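Side-chain contacts in Glyco_hydro_cc domain-containing protein (Blastomyces gilchristii, PDB 6UB0), which probably hydrolyses beta-1,3-glucan (curdlan) from the chain end, as an exo-beta-1,3-glucanase of glycoside hydrolase family 128: residues N74-A79 with L120-G125; P109-G114 with K154-E159; R50-W55 with Q94-P99; F126-A131 with Q165-G170. All coordinates share one frame; numbering follows the deposited sequence.

Interaction 1 (N74-A79 with L120-G125). With GLC (alpha-D-glucopyranose), chain B.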
loop_
_atom_site.group_PDB
_atom_site.type_symbol
_atom_site.label_atom_id
_atom_site.label_comp_id
_atom_site.label_asym_id
_atom_site.label_seq_id
_atom_site.Cartn_x
_atom_site.Cartn_y
_atom_site.Cartn_z
ATOM N N ASN A 74 -5.426 7.324 -1.621
ATOM C CA ASN A 74 -4.553 7.341 -0.411
ATOM C C ASN A 74 -5.260 7.954 0.800
ATOM O O ASN A 74 -5.286 9.182 0.898
ATOM C CB ASN A 74 -3.284 8.105 -0.682
ATOM C CG ASN A 74 -2.243 7.750 0.345
ATOM O OD1 ASN A 74 -1.860 6.602 0.468
ATOM N ND2 ASN A 74 -1.859 8.732 1.133
ATOM N N GLU A 75 -5.619 7.137 1.763
ATOM C CA GLU A 75 -6.131 7.684 3.078
ATOM C C GLU A 75 -7.292 8.644 2.815
ATOM O O GLU A 75 -7.284 9.839 3.183
ATOM C CB GLU A 75 -5.010 8.303 3.922
ATOM C CG GLU A 75 -4.102 7.251 4.548
ATOM C CD GLU A 75 -3.103 7.748 5.559
ATOM O OE1 GLU A 75 -3.174 8.969 5.881
ATOM O OE2 GLU A 75 -2.347 6.864 6.080
ATOM N N PRO A 76 -8.388 8.138 2.192
ATOM C CA PRO A 76 -9.590 8.958 2.038
ATOM C C PRO A 76 -10.180 9.354 3.414
ATOM O O PRO A 76 -10.873 10.373 3.520
ATOM C CB PRO A 76 -10.503 8.034 1.202
ATOM C CG PRO A 76 -10.058 6.630 1.581
ATOM C CD PRO A 76 -8.555 6.768 1.686
ATOM N N ASP A 77 -9.885 8.557 4.433
ATOM C CA ASP A 77 -10.288 8.780 5.851
ATOM C C ASP A 77 -9.458 9.870 6.550
ATOM O O ASP A 77 -9.779 10.125 7.745
ATOM C CB ASP A 77 -10.176 7.494 6.674
ATOM C CG ASP A 77 -8.750 6.935 6.794
ATOM O OD1 ASP A 77 -7.995 6.955 5.756
ATOM O OD2 ASP A 77 -8.437 6.398 7.859
ATOM N N ILE A 78 -8.545 10.590 5.884
ATOM C CA ILE A 78 -7.710 11.656 6.520
ATOM C C ILE A 78 -7.853 12.945 5.722
ATOM O O ILE A 78 -7.706 12.925 4.515
ATOM C CB ILE A 78 -6.241 11.190 6.653
ATOM C CG1 ILE A 78 -6.126 9.947 7.545
ATOM C CG2 ILE A 78 -5.320 12.329 7.087
ATOM C CD1 ILE A 78 -6.268 10.178 9.057
ATOM N N ALA A 79 -8.203 14.059 6.378
ATOM C CA ALA A 79 -8.698 15.260 5.684
ATOM C C ALA A 79 -7.592 15.887 4.832
ATOM O O ALA A 79 -7.923 16.383 3.712
ATOM C CB ALA A 79 -9.298 16.237 6.683
ATOM N N LEU A 120 -10.549 1.208 9.444
ATOM C CA LEU A 120 -11.372 0.067 8.954
ATOM C C LEU A 120 -12.881 0.338 9.047
ATOM O O LEU A 120 -13.680 -0.480 8.523
ATOM C CB LEU A 120 -11.021 -1.141 9.821
ATOM C CG LEU A 120 -9.523 -1.427 9.840
ATOM C CD1 LEU A 120 -9.203 -2.716 10.559
ATOM C CD2 LEU A 120 -9.010 -1.431 8.403
ATOM N N GLY A 121 -13.250 1.382 9.770
ATOM C CA GLY A 121 -14.637 1.856 9.849
ATOM C C GLY A 121 -14.961 2.518 8.529
ATOM O O GLY A 121 -16.008 2.178 7.932
ATOM N N TRP A 122 -14.052 3.383 8.062
ATOM C CA TRP A 122 -14.195 4.020 6.734
ATOM C C TRP A 122 -14.213 2.914 5.683
ATOM O O TRP A 122 -15.071 2.967 4.743
ATOM C CB TRP A 122 -13.116 5.066 6.489
ATOM C CG TRP A 122 -13.339 5.841 5.230
ATOM C CD1 TRP A 122 -13.750 7.132 5.081
ATOM C CD2 TRP A 122 -13.032 5.376 3.908
ATOM N NE1 TRP A 122 -13.820 7.485 3.757
ATOM C CE2 TRP A 122 -13.381 6.417 3.006
ATOM C CE3 TRP A 122 -12.570 4.163 3.403
ATOM C CZ2 TRP A 122 -13.224 6.277 1.630
ATOM C CZ3 TRP A 122 -12.470 4.016 2.045
ATOM C CH2 TRP A 122 -12.755 5.066 1.178
ATOM N N MET A 123 -13.314 1.930 5.796
ATOM C CA MET A 123 -13.305 0.809 4.822
ATOM C C MET A 123 -14.692 0.154 4.825
ATOM O O MET A 123 -15.228 -0.095 3.729
ATOM C CB MET A 123 -12.246 -0.254 5.128
ATOM C CG MET A 123 -11.922 -1.108 3.918
ATOM S SD MET A 123 -11.244 -0.198 2.506
ATOM C CE MET A 123 -9.495 -0.204 2.972
ATOM N N GLN A 124 -15.281 -0.092 5.991
ATOM C CA GLN A 124 -16.576 -0.825 5.999
ATOM C C GLN A 124 -17.690 0.042 5.370
ATOM O O GLN A 124 -18.486 -0.482 4.548
ATOM C CB GLN A 124 -16.930 -1.327 7.379
ATOM C CG GLN A 124 -18.091 -2.298 7.267
ATOM C CD GLN A 124 -18.409 -2.964 8.568
ATOM O OE1 GLN A 124 -17.655 -3.792 9.066
ATOM N NE2 GLN A 124 -19.577 -2.643 9.089
ATOM N N GLY A 125 -17.680 1.344 5.661
ATOM C CA GLY A 125 -18.587 2.352 5.070
ATOM C C GLY A 125 -18.425 2.410 3.567
ATOM O O GLY A 125 -19.421 2.378 2.809
HETATM C C1 GLC B . 0.603 8.662 5.754
HETATM C C2 GLC B . 0.370 9.327 4.389
HETATM C C3 GLC B . 1.524 10.265 4.030
HETATM C C4 GLC B . 1.791 11.230 5.216
HETATM C C5 GLC B . 1.911 10.498 6.526
HETATM C C6 GLC B . 2.160 11.381 7.766
HETATM O O1 GLC B . 1.816 7.896 5.821
HETATM O O2 GLC B . 0.196 8.439 3.259
HETATM O O3 GLC B . 1.205 10.952 2.821
HETATM O O4 GLC B . 3.026 11.833 5.020
HETATM O O5 GLC B . 0.708 9.750 6.708
HETATM O O6 GLC B . 1.482 12.577 7.513
#
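Pro76 points the CB-CG edge of its pyrrolidine ring at one face of the Trp122 indole, tying the loop that follows strand 69-71 of this TIM barrel to helix 119-130. The two side chains cross at about a right angle. Pro76 CG stands above the six-membered ring, displaced toward its rim, in a CH-pi contact whose carbons are modelled too close for the spacing to carry weight. Nearer the helix, Asp77 CB lies 3.8 Å from Trp122 CB, against the stem of the indole. Trp122 has CG anti to its own N (chi1 -173°), and NE1, on the five-membered ring, donates to Met84 O. A type I turn from Glu75 to Ile78 puts Pro76 and Asp77 at its two central positions. In Asp77 a chi1 of 63° swings the carboxylate away from the indole: OD2 is gripped by Gly119 N, at the start of the helix, and by Ser112 OG. The helix N-terminus probably favours the negative charge there. The same loop lines the glycan pocket, where Glu75 OE2, hydrogen-bonded to His142 ND1, lies 3.5 Å from glucose C1. Asn74 ND2 donates to glucose O2 at 3.0 Å, nearly straight at 171°.

Interaction 2 (P109-G114 with K154-E159)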
loop_
_atom_site.group_PDB
_atom_site.type_symbol
_atom_site.label_atom_id
_atom_site.label_comp_id
_atom_site.label_asym_id
_atom_site.label_seq_id
_atom_site.Cartn_x
_atom_site.Cartn_y
_atom_site.Cartn_z
ATOM N N PRO A 109 -9.072 1.752 -1.862
ATOM C CA PRO A 109 -8.467 2.920 -1.215
ATOM C C PRO A 109 -7.784 2.374 0.043
ATOM O O PRO A 109 -8.257 1.422 0.696
ATOM C CB PRO A 109 -9.659 3.828 -0.924
ATOM C CG PRO A 109 -10.724 3.328 -1.879
ATOM C CD PRO A 109 -10.549 1.834 -1.852
ATOM N N ALA A 110 -6.675 3.011 0.412
ATOM C CA ALA A 110 -5.810 2.596 1.532
ATOM C C ALA A 110 -6.158 3.436 2.770
ATOM O O ALA A 110 -6.049 4.660 2.673
ATOM C CB ALA A 110 -4.349 2.815 1.211
ATOM N N VAL A 111 -6.700 2.819 3.799
ATOM C CA VAL A 111 -7.066 3.587 5.022
ATOM C C VAL A 111 -5.899 3.646 6.004
ATOM O O VAL A 111 -5.129 2.717 6.098
ATOM C CB VAL A 111 -8.362 3.069 5.646
ATOM C CG1 VAL A 111 -9.487 3.406 4.691
ATOM C CG2 VAL A 111 -8.311 1.585 5.947
ATOM N N SER A 112 -5.972 4.639 6.902
ATOM C CA SER A 112 -5.089 4.773 8.083
ATOM C C SER A 112 -5.458 3.714 9.126
ATOM O O SER A 112 -6.372 2.909 8.890
ATOM C CB SER A 112 -5.097 6.192 8.655
ATOM O OG SER A 112 -6.274 6.469 9.416
ATOM N N ASN A 113 -4.720 3.693 10.217
ATOM C CA ASN A 113 -4.993 2.817 11.381
ATOM C C ASN A 113 -5.751 3.606 12.454
ATOM O O ASN A 113 -5.753 3.110 13.589
ATOM C CB ASN A 113 -3.730 2.160 11.927
ATOM C CG ASN A 113 -2.749 3.113 12.563
ATOM O OD1 ASN A 113 -2.100 3.917 11.894
ATOM N ND2 ASN A 113 -2.572 2.968 13.877
ATOM N N GLY A 114 -6.278 4.784 12.093
ATOM C CA GLY A 114 -7.208 5.593 12.909
ATOM C C GLY A 114 -8.401 4.752 13.328
ATOM O O GLY A 114 -8.717 3.779 12.622
ATOM N N LYS A 154 -0.411 -6.040 14.425
ATOM C CA LYS A 154 -0.842 -7.385 13.952
ATOM C C LYS A 154 -2.363 -7.527 14.020
ATOM O O LYS A 154 -2.935 -8.210 13.156
ATOM C CB LYS A 154 -0.121 -8.432 14.795
ATOM C CG LYS A 154 1.394 -8.295 14.754
ATOM C CD LYS A 154 2.131 -9.284 15.645
ATOM C CE LYS A 154 2.520 -10.552 14.922
ATOM N NZ LYS A 154 3.479 -11.365 15.699
ATOM N N ARG A 155 -2.983 -6.947 15.049
ATOM C CA ARG A 155 -4.441 -6.996 15.323
ATOM C C ARG A 155 -5.123 -6.277 14.161
ATOM O O ARG A 155 -6.045 -6.844 13.490
ATOM C CB ARG A 155 -4.654 -6.327 16.696
ATOM C CG ARG A 155 -6.097 -6.059 17.115
ATOM C CD ARG A 155 -6.822 -4.960 16.325
ATOM N NE ARG A 155 -6.209 -3.620 16.383
ATOM C CZ ARG A 155 -6.680 -2.520 15.770
ATOM N NH1 ARG A 155 -7.758 -2.581 15.004
ATOM N NH2 ARG A 155 -6.046 -1.362 15.903
ATOM N N TYR A 156 -4.623 -5.061 13.921
ATOM C CA TYR A 156 -5.083 -4.152 12.852
ATOM C C TYR A 156 -5.076 -4.922 11.524
ATOM O O TYR A 156 -6.038 -4.889 10.780
ATOM C CB TYR A 156 -4.210 -2.892 12.799
ATOM C CG TYR A 156 -4.562 -2.015 11.631
ATOM C CD1 TYR A 156 -5.649 -1.168 11.674
ATOM C CD2 TYR A 156 -3.815 -2.039 10.461
ATOM C CE1 TYR A 156 -6.000 -0.373 10.595
ATOM C CE2 TYR A 156 -4.168 -1.263 9.366
ATOM C CZ TYR A 156 -5.260 -0.424 9.427
ATOM O OH TYR A 156 -5.556 0.375 8.371
ATOM N N VAL A 157 -3.961 -5.572 11.219
ATOM C CA VAL A 157 -3.767 -6.259 9.900
ATOM C C VAL A 157 -4.769 -7.414 9.794
ATOM O O VAL A 157 -5.435 -7.580 8.728
ATOM C CB VAL A 157 -2.313 -6.731 9.719
ATOM C CG1 VAL A 157 -2.159 -7.489 8.422
ATOM C CG2 VAL A 157 -1.340 -5.566 9.770
ATOM N N SER A 158 -4.892 -8.181 10.865
ATOM C CA SER A 158 -5.887 -9.273 10.979
ATOM C C SER A 158 -7.288 -8.693 10.827
ATOM O O SER A 158 -8.043 -9.236 10.057
ATOM C CB SER A 158 -5.704 -9.994 12.251
ATOM O OG SER A 158 -4.318 -10.266 12.421
ATOM N N GLU A 159 -7.585 -7.596 11.509
ATOM C CA GLU A 159 -8.925 -6.956 11.446
ATOM C C GLU A 159 -9.188 -6.508 10.003
ATOM O O GLU A 159 -10.346 -6.665 9.534
ATOM C CB GLU A 159 -8.993 -5.805 12.444
ATOM C CG GLU A 159 -10.406 -5.456 12.885
ATOM C CD GLU A 159 -10.460 -4.875 14.287
ATOM O OE1 GLU A 159 -9.512 -4.133 14.651
ATOM O OE2 GLU A 159 -11.439 -5.190 15.038
#
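Tyr156 slides one face of its ring under the CB of Asn113, which stands 3.8 Å from the ring centroid, over the face, a CH-pi contact displaced toward the ring's rim. The backbone shares in it, since Asn113 CA is 3.4 Å from Tyr156 CE1. The phenol reaches that far because CG is anti to the helix N (chi1 174°), which sends the ring out from the helix. At its end Tyr156 OH donates to Ser112 O over 2.7 Å. The hydroxyl meets this carbonyl from well above its plane, 60° out of it, with a C=O...O angle of 115°. Val111 adds its CG2 methyl, 3.9 Å from Tyr156 OH, so the buried hydroxyl sits against both the end of the strand and the turn after it. The turn is tied both to itself and to its surroundings. Ser112 OG, besides its bond to Asp77, accepts from Gly114 N, an ST turn, while Asn113 OD1 accepts from His144 N, the backbone of a glycan-pocket residue. On the helix side, Arg155 folds one face of its guanidinium over Tyr156 CB and forms a salt bridge to Asp152. Strand 105-111 runs in the parallel sheet between strands 69-71 and 138-146. Helix 150-166, which follows strand 138-146, sends Tyr156 past Val141 of that strand and Leu120 of helix 119-130 to the C-terminal end of strand 105-111.

Interaction 3 (R50-W55 with Q94-P99)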
loop_
_atom_site.group_PDB
_atom_site.type_symbol
_atom_site.label_atom_id
_atom_site.label_comp_id
_atom_site.label_asym_id
_atom_site.label_seq_id
_atom_site.Cartn_x
_atom_site.Cartn_y
_atom_site.Cartn_z
ATOM N N ARG A 50 -7.650 14.691 -7.405
ATOM C CA ARG A 50 -6.654 15.502 -8.153
ATOM C C ARG A 50 -6.103 14.695 -9.332
ATOM O O ARG A 50 -5.520 15.295 -10.208
ATOM C CB ARG A 50 -5.506 15.963 -7.254
ATOM C CG ARG A 50 -4.566 14.858 -6.796
ATOM C CD ARG A 50 -3.561 15.491 -5.862
ATOM N NE ARG A 50 -2.495 14.637 -5.359
ATOM C CZ ARG A 50 -1.988 14.719 -4.119
ATOM N NH1 ARG A 50 -2.482 15.579 -3.234
ATOM N NH2 ARG A 50 -1.023 13.900 -3.749
ATOM N N GLY A 51 -6.267 13.370 -9.324
ATOM C CA GLY A 51 -5.701 12.474 -10.358
ATOM C C GLY A 51 -6.730 11.995 -11.373
ATOM O O GLY A 51 -6.312 11.317 -12.335
ATOM N N TYR A 52 -8.023 12.318 -11.172
ATOM C CA TYR A 52 -9.155 11.823 -11.993
ATOM C C TYR A 52 -8.940 12.232 -13.447
ATOM O O TYR A 52 -9.159 11.386 -14.363
ATOM C CB TYR A 52 -10.483 12.400 -11.506
ATOM C CG TYR A 52 -10.982 11.865 -10.193
ATOM C CD1 TYR A 52 -10.333 10.845 -9.512
ATOM C CD2 TYR A 52 -12.142 12.372 -9.640
ATOM C CE1 TYR A 52 -10.820 10.343 -8.319
ATOM C CE2 TYR A 52 -12.644 11.891 -8.442
ATOM C CZ TYR A 52 -11.976 10.887 -7.767
ATOM O OH TYR A 52 -12.520 10.420 -6.610
ATOM N N GLY A 53 -8.445 13.456 -13.621
ATOM C CA GLY A 53 -8.111 14.080 -14.905
ATOM C C GLY A 53 -7.284 13.192 -15.810
ATOM O O GLY A 53 -7.582 13.173 -16.988
ATOM N N SER A 54 -6.264 12.499 -15.288
ATOM C CA SER A 54 -5.263 11.750 -16.099
ATOM C C SER A 54 -5.409 10.232 -15.932
ATOM O O SER A 54 -4.740 9.469 -16.664
ATOM C CB SER A 54 -3.865 12.213 -15.781
ATOM O OG SER A 54 -3.476 11.784 -14.498
ATOM N N TRP A 55 -6.228 9.793 -14.986
ATOM C CA TRP A 55 -6.276 8.373 -14.556
ATOM C C TRP A 55 -6.504 7.438 -15.753
ATOM O O TRP A 55 -5.842 6.404 -15.844
ATOM C CB TRP A 55 -7.358 8.172 -13.511
ATOM C CG TRP A 55 -7.411 6.763 -13.053
ATOM C CD1 TRP A 55 -8.479 5.921 -13.083
ATOM C CD2 TRP A 55 -6.313 6.026 -12.508
ATOM N NE1 TRP A 55 -8.115 4.695 -12.608
ATOM C CE2 TRP A 55 -6.809 4.744 -12.198
ATOM C CE3 TRP A 55 -4.980 6.343 -12.213
ATOM C CZ2 TRP A 55 -6.015 3.777 -11.593
ATOM C CZ3 TRP A 55 -4.186 5.372 -11.638
ATOM C CH2 TRP A 55 -4.694 4.112 -11.339
ATOM N N GLN A 94 -15.974 2.897 -8.538
ATOM C CA GLN A 94 -16.817 2.212 -9.546
ATOM C C GLN A 94 -16.559 2.853 -10.890
ATOM O O GLN A 94 -16.428 2.084 -11.870
ATOM C CB GLN A 94 -18.289 2.282 -9.169
ATOM C CG GLN A 94 -18.643 1.138 -8.246
ATOM C CD GLN A 94 -20.078 1.236 -7.835
ATOM O OE1 GLN A 94 -20.979 0.942 -8.615
ATOM N NE2 GLN A 94 -20.284 1.629 -6.602
ATOM N N LYS A 95 -16.476 4.181 -10.904
ATOM C CA LYS A 95 -16.236 4.987 -12.127
ATOM C C LYS A 95 -14.828 4.762 -12.695
ATOM O O LYS A 95 -14.738 4.547 -13.910
ATOM C CB LYS A 95 -16.462 6.481 -11.897
ATOM C CG LYS A 95 -16.279 7.360 -13.131
ATOM C CD LYS A 95 -16.938 8.745 -12.975
ATOM C CE LYS A 95 -16.189 9.857 -13.692
ATOM N NZ LYS A 95 -16.582 10.006 -15.123
ATOM N N TYR A 96 -13.780 4.887 -11.882
ATOM C CA TYR A 96 -12.392 5.145 -12.348
ATOM C C TYR A 96 -11.524 3.882 -12.225
ATOM O O TYR A 96 -10.570 3.753 -13.000
ATOM C CB TYR A 96 -11.773 6.328 -11.587
ATOM C CG TYR A 96 -12.218 7.694 -12.054
ATOM C CD1 TYR A 96 -11.784 8.198 -13.268
ATOM C CD2 TYR A 96 -13.006 8.516 -11.255
ATOM C CE1 TYR A 96 -12.158 9.458 -13.708
ATOM C CE2 TYR A 96 -13.379 9.791 -11.669
ATOM C CZ TYR A 96 -12.957 10.261 -12.911
ATOM O OH TYR A 96 -13.333 11.504 -13.383
ATOM N N MET A 97 -11.856 2.960 -11.317
ATOM C CA MET A 97 -11.107 1.691 -11.130
ATOM C C MET A 97 -11.792 0.476 -11.822
ATOM O O MET A 97 -11.076 -0.262 -12.553
ATOM C CB MET A 97 -10.929 1.449 -9.634
ATOM C CG MET A 97 -10.255 2.646 -8.929
ATOM S SD MET A 97 -8.468 2.818 -9.215
ATOM C CE MET A 97 -7.859 1.227 -8.656
ATOM N N ASN A 98 -13.069 0.174 -11.513
ATOM C CA ASN A 98 -13.798 -1.036 -12.014
ATOM C C ASN A 98 -13.538 -1.316 -13.495
ATOM O O ASN A 98 -13.589 -2.463 -13.902
ATOM C CB ASN A 98 -15.321 -0.924 -11.877
ATOM C CG ASN A 98 -15.839 -1.468 -10.565
ATOM O OD1 ASN A 98 -15.100 -1.532 -9.594
ATOM N ND2 ASN A 98 -17.106 -1.847 -10.509
ATOM N N PRO A 99 -13.469 -0.280 -14.359
ATOM C CA PRO A 99 -13.168 -0.436 -15.784
ATOM C C PRO A 99 -11.915 -1.221 -16.179
ATOM O O PRO A 99 -11.903 -1.713 -17.238
ATOM C CB PRO A 99 -12.919 0.996 -16.289
ATOM C CG PRO A 99 -13.240 1.924 -15.110
ATOM C CD PRO A 99 -13.963 1.080 -14.083
#
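Trp55 NE1 donates to Tyr96 O over 2.7 Å, a weak hydrogen bond because its N-H...O angle is just 128°. The carbonyl oxygen lies in the plane of the indole, at its edge, close to CD1 as well as to NE1. Trp55 carries CG anti to its backbone N (chi1 -179°), which points the pyrrole edge at the other segment. There Trp55 CD1 packs on Tyr96 CB at 3.6 Å, the two side chains running past each other in opposite directions. Along the benzo side, Met97 bends at both chi2 and chi3 and brings SD to 3.5 Å from Trp55 CZ2, an oblique Met-aromatic contact. The second half of the contact is an offset stack of Tyr52 on Tyr96, centroids 4.4 Å apart and planes at 24°. Tyr96 CE2 sits over the face of the Tyr52 ring, and Tyr96 OH lies 3.5 Å from Tyr52 CB. Lys95 CG lies on the opposite face of the Tyr96 ring, so that ring is held between a lysine chain and a second tyrosine. The first turn of helix 52-64 meets the C-terminal end of helix 86-96 and the residue after it here, on the outside of the barrel, the two helices joined in the chain through strand 69-71. Leu46 of a loop packs on both Trp55 and Tyr96, while Ala92 of helix 86-96 and Met84, just before that helix, border Tyr52.

Interaction 4 (F126-A131 with Q165-G170)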
loop_
_atom_site.group_PDB
_atom_site.type_symbol
_atom_site.label_atom_id
_atom_site.label_comp_id
_atom_site.label_asym_id
_atom_site.label_seq_id
_atom_site.Cartn_x
_atom_site.Cartn_y
_atom_site.Cartn_z
ATOM N N PHE A 126 -17.191 2.471 3.115
ATOM C CA PHE A 126 -16.878 2.319 1.690
ATOM C C PHE A 126 -17.337 0.943 1.168
ATOM O O PHE A 126 -17.948 0.887 0.071
ATOM C CB PHE A 126 -15.378 2.518 1.505
ATOM C CG PHE A 126 -14.894 2.137 0.142
ATOM C CD1 PHE A 126 -15.058 3.012 -0.910
ATOM C CD2 PHE A 126 -14.275 0.918 -0.085
ATOM C CE1 PHE A 126 -14.616 2.690 -2.181
ATOM C CE2 PHE A 126 -13.820 0.600 -1.344
ATOM C CZ PHE A 126 -13.975 1.483 -2.388
ATOM N N LEU A 127 -17.044 -0.150 1.875
ATOM C CA LEU A 127 -17.440 -1.489 1.378
ATOM C C LEU A 127 -18.981 -1.600 1.365
ATOM O O LEU A 127 -19.543 -2.195 0.419
ATOM C CB LEU A 127 -16.776 -2.519 2.282
ATOM C CG LEU A 127 -15.260 -2.605 2.114
ATOM C CD1 LEU A 127 -14.675 -3.670 3.021
ATOM C CD2 LEU A 127 -14.890 -2.869 0.678
ATOM N N ASP A 128 -19.648 -1.064 2.377
ATOM C CA ASP A 128 -21.135 -1.019 2.399
ATOM C C ASP A 128 -21.594 -0.245 1.170
ATOM O O ASP A 128 -22.376 -0.810 0.380
ATOM C CB ASP A 128 -21.666 -0.448 3.707
ATOM C CG ASP A 128 -21.593 -1.470 4.820
ATOM O OD1 ASP A 128 -21.582 -2.685 4.500
ATOM O OD2 ASP A 128 -21.554 -1.050 5.979
ATOM N N VAL A 129 -21.139 0.992 1.022
ATOM C CA VAL A 129 -21.622 1.895 -0.061
ATOM C C VAL A 129 -21.312 1.236 -1.398
ATOM O O VAL A 129 -22.071 1.425 -2.364
ATOM C CB VAL A 129 -21.050 3.325 0.002
ATOM C CG1 VAL A 129 -21.478 4.111 -1.221
ATOM C CG2 VAL A 129 -21.478 4.071 1.249
ATOM N N CYS A 130 -20.217 0.488 -1.504
ATOM C CA CYS A 130 -19.868 -0.129 -2.803
ATOM C C CYS A 130 -21.006 -1.050 -3.288
ATOM O O CYS A 130 -21.227 -1.110 -4.527
ATOM C CB CYS A 130 -18.538 -0.866 -2.717
ATOM S SG CYS A 130 -17.163 0.272 -3.033
ATOM N N ALA A 131 -21.672 -1.734 -2.352
ATOM C CA ALA A 131 -22.913 -2.504 -2.592
ATOM C C ALA A 131 -22.621 -3.673 -3.564
ATOM O O ALA A 131 -23.450 -3.957 -4.482
ATOM C CB ALA A 131 -23.979 -1.557 -3.098
ATOM N N GLN A 165 -12.444 -10.194 3.945
ATOM C CA GLN A 165 -13.042 -11.538 3.717
ATOM C C GLN A 165 -14.561 -11.469 3.918
ATOM O O GLN A 165 -15.264 -12.008 3.038
ATOM C CB GLN A 165 -12.290 -12.578 4.548
ATOM C CG GLN A 165 -10.861 -12.701 4.043
ATOM C CD GLN A 165 -9.986 -13.654 4.812
ATOM O OE1 GLN A 165 -10.419 -14.284 5.778
ATOM N NE2 GLN A 165 -8.735 -13.766 4.382
ATOM N N LYS A 166 -15.053 -10.757 4.942
ATOM C CA LYS A 166 -16.518 -10.618 5.171
ATOM C C LYS A 166 -17.144 -10.064 3.878
ATOM O O LYS A 166 -18.212 -10.559 3.500
ATOM C CB LYS A 166 -16.831 -9.795 6.434
ATOM C CG LYS A 166 -18.314 -9.562 6.718
ATOM C CD LYS A 166 -18.703 -9.425 8.189
ATOM C CE LYS A 166 -17.975 -8.311 8.914
ATOM N NZ LYS A 166 -17.947 -7.044 8.143
ATOM N N TYR A 167 -16.481 -9.126 3.188
ATOM C CA TYR A 167 -16.957 -8.524 1.907
ATOM C C TYR A 167 -16.407 -9.291 0.680
ATOM O O TYR A 167 -16.556 -8.779 -0.437
ATOM C CB TYR A 167 -16.681 -7.010 1.922
ATOM C CG TYR A 167 -17.539 -6.240 2.906
ATOM C CD1 TYR A 167 -17.220 -6.198 4.258
ATOM C CD2 TYR A 167 -18.689 -5.566 2.492
ATOM C CE1 TYR A 167 -18.009 -5.511 5.166
ATOM C CE2 TYR A 167 -19.491 -4.881 3.390
ATOM C CZ TYR A 167 -19.150 -4.851 4.730
ATOM O OH TYR A 167 -19.937 -4.183 5.616
ATOM N N GLY A 168 -15.806 -10.488 0.850
ATOM C CA GLY A 168 -15.380 -11.376 -0.263
ATOM C C GLY A 168 -14.130 -10.922 -1.027
ATOM O O GLY A 168 -13.948 -11.303 -2.214
ATOM N N ILE A 169 -13.273 -10.157 -0.367
ATOM C CA ILE A 169 -11.963 -9.663 -0.886
ATOM C C ILE A 169 -10.897 -10.447 -0.134
ATOM O O ILE A 169 -10.853 -10.305 1.075
ATOM C CB ILE A 169 -11.857 -8.134 -0.683
ATOM C CG1 ILE A 169 -13.197 -7.471 -1.026
ATOM C CG2 ILE A 169 -10.683 -7.565 -1.470
ATOM C CD1 ILE A 169 -13.163 -5.980 -1.272
ATOM N N GLY A 170 -10.178 -11.337 -0.820
ATOM C CA GLY A 170 -9.458 -12.465 -0.203
ATOM C C GLY A 170 -8.074 -12.139 0.310
ATOM O O GLY A 170 -7.452 -13.052 0.908
#
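Leu127 and Tyr167 make the tight part of this contact, where two outer helices of the TIM barrel, 119-130 and 150-166, come together at their C-terminal ends. Leu127 CB stands over one face of the Tyr167 ring, 3.7 Å from its centroid and 16° off the normal, a CH-pi contact. Leu127 CD1 reaches the same ring at 3.8 Å from Tyr167 CG. The other methyl, Leu127 CD2, meets Ile169 CD1 more loosely at 4.1 Å; both of these residues are buried and also touch Ile136. Helix 150-166 ends in a Schellman motif with Gly168, at positive phi, as its C-prime residue, and the chain thereby turns back to bring Ile169 in beside Tyr167. The solvent side is polar. There a chi1 of -77°, CG anti to the carbonyl carbon, turns the carboxylate of the exposed Asp128 toward the phenol, and Tyr167 OH donates to Asp128 OD1. The modelled distance is very short, so its exact length is doubtful. Carboxylate and ring planes are turned 56° apart. Asp128 OD1 nevertheless lies in the plane of the ring, at its edge, 3.2 Å from Tyr167 CE2.

How the interactions relate
Interactions 1 and 2, with centres 10 Å apart, adjoin each other beside the glycan pocket: besides the Asp77-Ser112 pair, Glu75 N is 2.7 Å from Ala110 O, a probable hydrogen bond. Interaction 1 holds the pocket residues Asn74 and Glu75, while the Ser112 side chain of interaction 2 lies about 7 Å from the glucose. Helix 119-130 carries interaction 1 on into interaction 4, where Gln124 packs against Tyr167; helix 150-166 serves both interactions 2 and 4. Interaction 3 touches interaction 4, Gln94 NE2 lying 3.6 Å from Cys130 O, but its nearest atoms are about 7 Å from those of interactions 1 and 2. Its Arg50 touches the bound beta-D-glucopyranose.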